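Local coordinates for protein bifunctional autolysin (Staphylococcus aureus subsp. aureus Mu50, PDB 6FXO) that probably cleaves cell-wall peptidoglycan as a bifunctional autolysin, its crystallised part being a family 73 glycoside hydrolase with N-acetylglucosaminidase activity, at residues G86-Q91 / L115-G120. Residues are numbered along the deposited sequence; the frame is centred on the assembly and turned at random.
Sequences GVLENQ and LETGNG
A chi1 of -72° puts Val87 CG1 anti to the carbonyl carbon and leaves CG2 between backbone N and carbonyl carbon, and that second methyl lies against the carbonyl of Gly120, CG2 to O 3.3 Å. The same oxygen takes a weak but fairly straight hydrogen bond from Val87 N, 3.4 Å long with an N-H...O angle of 162°. Gly86 packs on it too, its CA 3.8 Å from Gly120 O. The backbones come close here, the CA atoms of Gly86 and Gly120 being 4.4 Å apart; the two main chains meet with no side chain between them, both glycines at positive phi. A chi1 of 74° sets Thr117 OG1 between its backbone N and carbonyl carbon. There OG1 accepts from Gly120 N at 2.8 Å and donates to Ala113 O, inside helix 106-116, which ties the glycine back to the end of the helix. Leu88 reaches in from 86-91 at a slant, CD2 4.1 Å from Thr117 OG1, and both side chains also touch Val146. Ala125 of helix 123-126 packs on Val87 and Thr117. This is an ST motif at the C-terminal end of helix 106-116, packed against the loop leading into helix 92-102, consistent with the mostly helical fold of the lysozyme clan, to which the GH73 family belongs.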
loop_
_atom_site.group_PDB
_atom_site.type_symbol
_atom_site.label_atom_id
_atom_site.label_comp_id
_atom_site.label_asym_id
_atom_site.label_seq_id
_atom_site.Cartn_x
_atom_site.Cartn_y
_atom_site.Cartn_z
ATOM N N GLY A 86 -20.389 2.828 3.284
ATOM C CA GLY A 86 -20.630 3.637 4.475
ATOM C C GLY A 86 -20.345 5.050 4.023
ATOM O O GLY A 86 -20.764 5.444 2.936
ATOM N N VAL A 87 -19.586 5.811 4.821
ATOM C CA VAL A 87 -19.270 7.183 4.416
ATOM C C VAL A 87 -18.278 6.942 3.250
ATOM O O VAL A 87 -18.135 5.801 2.850
ATOM C CB VAL A 87 -18.632 7.967 5.584
ATOM C CG1 VAL A 87 -19.678 8.271 6.650
ATOM C CG2 VAL A 87 -17.470 7.182 6.185
ATOM N N LEU A 88 -17.637 7.956 2.671
ATOM C CA LEU A 88 -16.705 7.615 1.560
ATOM C C LEU A 88 -17.440 7.092 0.326
ATOM O O LEU A 88 -16.805 6.934 -0.713
ATOM C CB LEU A 88 -15.746 6.452 1.930
ATOM C CG LEU A 88 -14.284 6.681 2.271
ATOM C CD1 LEU A 88 -14.122 7.514 3.528
ATOM C CD2 LEU A 88 -13.642 5.286 2.545
ATOM N N GLU A 89 -18.765 6.832 0.436
ATOM C CA GLU A 89 -19.592 6.330 -0.634
ATOM C C GLU A 89 -19.270 7.117 -1.876
ATOM O O GLU A 89 -19.010 6.540 -2.928
ATOM C CB GLU A 89 -21.066 6.538 -0.218
ATOM C CG GLU A 89 -22.065 5.495 -0.681
ATOM C CD GLU A 89 -23.186 6.075 -1.539
ATOM O OE1 GLU A 89 -24.232 6.445 -0.966
ATOM O OE2 GLU A 89 -23.011 6.155 -2.771
ATOM N N ASN A 90 -19.248 8.429 -1.756
ATOM C CA ASN A 90 -18.926 9.223 -2.920
ATOM C C ASN A 90 -17.533 9.730 -2.660
ATOM O O ASN A 90 -16.789 9.085 -1.940
ATOM C CB ASN A 90 -19.954 10.345 -3.161
ATOM C CG ASN A 90 -20.632 10.166 -4.503
ATOM O OD1 ASN A 90 -21.584 9.391 -4.619
ATOM N ND2 ASN A 90 -20.214 10.837 -5.573
ATOM N N GLN A 91 -17.206 10.888 -3.187
ATOM C CA GLN A 91 -15.912 11.546 -3.056
ATOM C C GLN A 91 -14.690 10.920 -3.646
ATOM O O GLN A 91 -13.621 10.927 -3.046
ATOM C CB GLN A 91 -15.613 12.022 -1.592
ATOM C CG GLN A 91 -15.929 11.109 -0.395
ATOM C CD GLN A 91 -17.288 11.387 0.226
ATOM O OE1 GLN A 91 -18.300 10.771 -0.120
ATOM N NE2 GLN A 91 -17.330 12.338 1.141
ATOM N N LEU A 115 -9.192 0.270 4.896
ATOM C CA LEU A 115 -8.668 -0.534 5.975
ATOM C C LEU A 115 -8.874 0.179 7.293
ATOM O O LEU A 115 -9.364 -0.411 8.253
ATOM C CB LEU A 115 -7.166 -0.687 5.681
ATOM C CG LEU A 115 -6.396 -1.839 6.308
ATOM C CD1 LEU A 115 -5.024 -1.889 5.664
ATOM C CD2 LEU A 115 -6.242 -1.655 7.803
ATOM N N GLU A 116 -8.502 1.465 7.330
ATOM C CA GLU A 116 -8.669 2.233 8.559
ATOM C C GLU A 116 -10.085 2.485 9.061
ATOM O O GLU A 116 -10.300 2.632 10.264
ATOM C CB GLU A 116 -7.859 3.562 8.496
ATOM C CG GLU A 116 -6.418 3.503 7.985
ATOM C CD GLU A 116 -5.382 3.116 9.057
ATOM O OE1 GLU A 116 -4.627 2.151 8.828
ATOM O OE2 GLU A 116 -5.411 3.718 10.146
ATOM N N THR A 117 -11.042 2.542 8.117
ATOM C CA THR A 117 -12.458 2.769 8.348
ATOM C C THR A 117 -13.335 1.529 8.146
ATOM O O THR A 117 -14.575 1.674 8.141
ATOM C CB THR A 117 -12.962 3.824 7.362
ATOM O OG1 THR A 117 -13.070 3.223 6.070
ATOM C CG2 THR A 117 -12.049 5.006 7.289
ATOM N N GLY A 118 -12.734 0.348 7.921
ATOM C CA GLY A 118 -13.581 -0.828 7.723
ATOM C C GLY A 118 -14.576 -0.609 6.599
ATOM O O GLY A 118 -15.770 -0.884 6.767
ATOM N N ASN A 119 -14.093 -0.114 5.435
ATOM C CA ASN A 119 -14.965 0.149 4.287
ATOM C C ASN A 119 -16.038 1.175 4.623
ATOM O O ASN A 119 -17.206 1.013 4.308
ATOM C CB ASN A 119 -15.633 -1.111 3.716
ATOM C CG ASN A 119 -14.783 -2.339 3.639
ATOM O OD1 ASN A 119 -13.913 -2.439 2.770
ATOM N ND2 ASN A 119 -15.028 -3.347 4.456
ATOM N N GLY A 120 -15.604 2.210 5.302
ATOM C CA GLY A 120 -16.455 3.314 5.727
ATOM C C GLY A 120 -17.289 3.192 6.988
ATOM O O GLY A 120 -18.054 4.110 7.285
#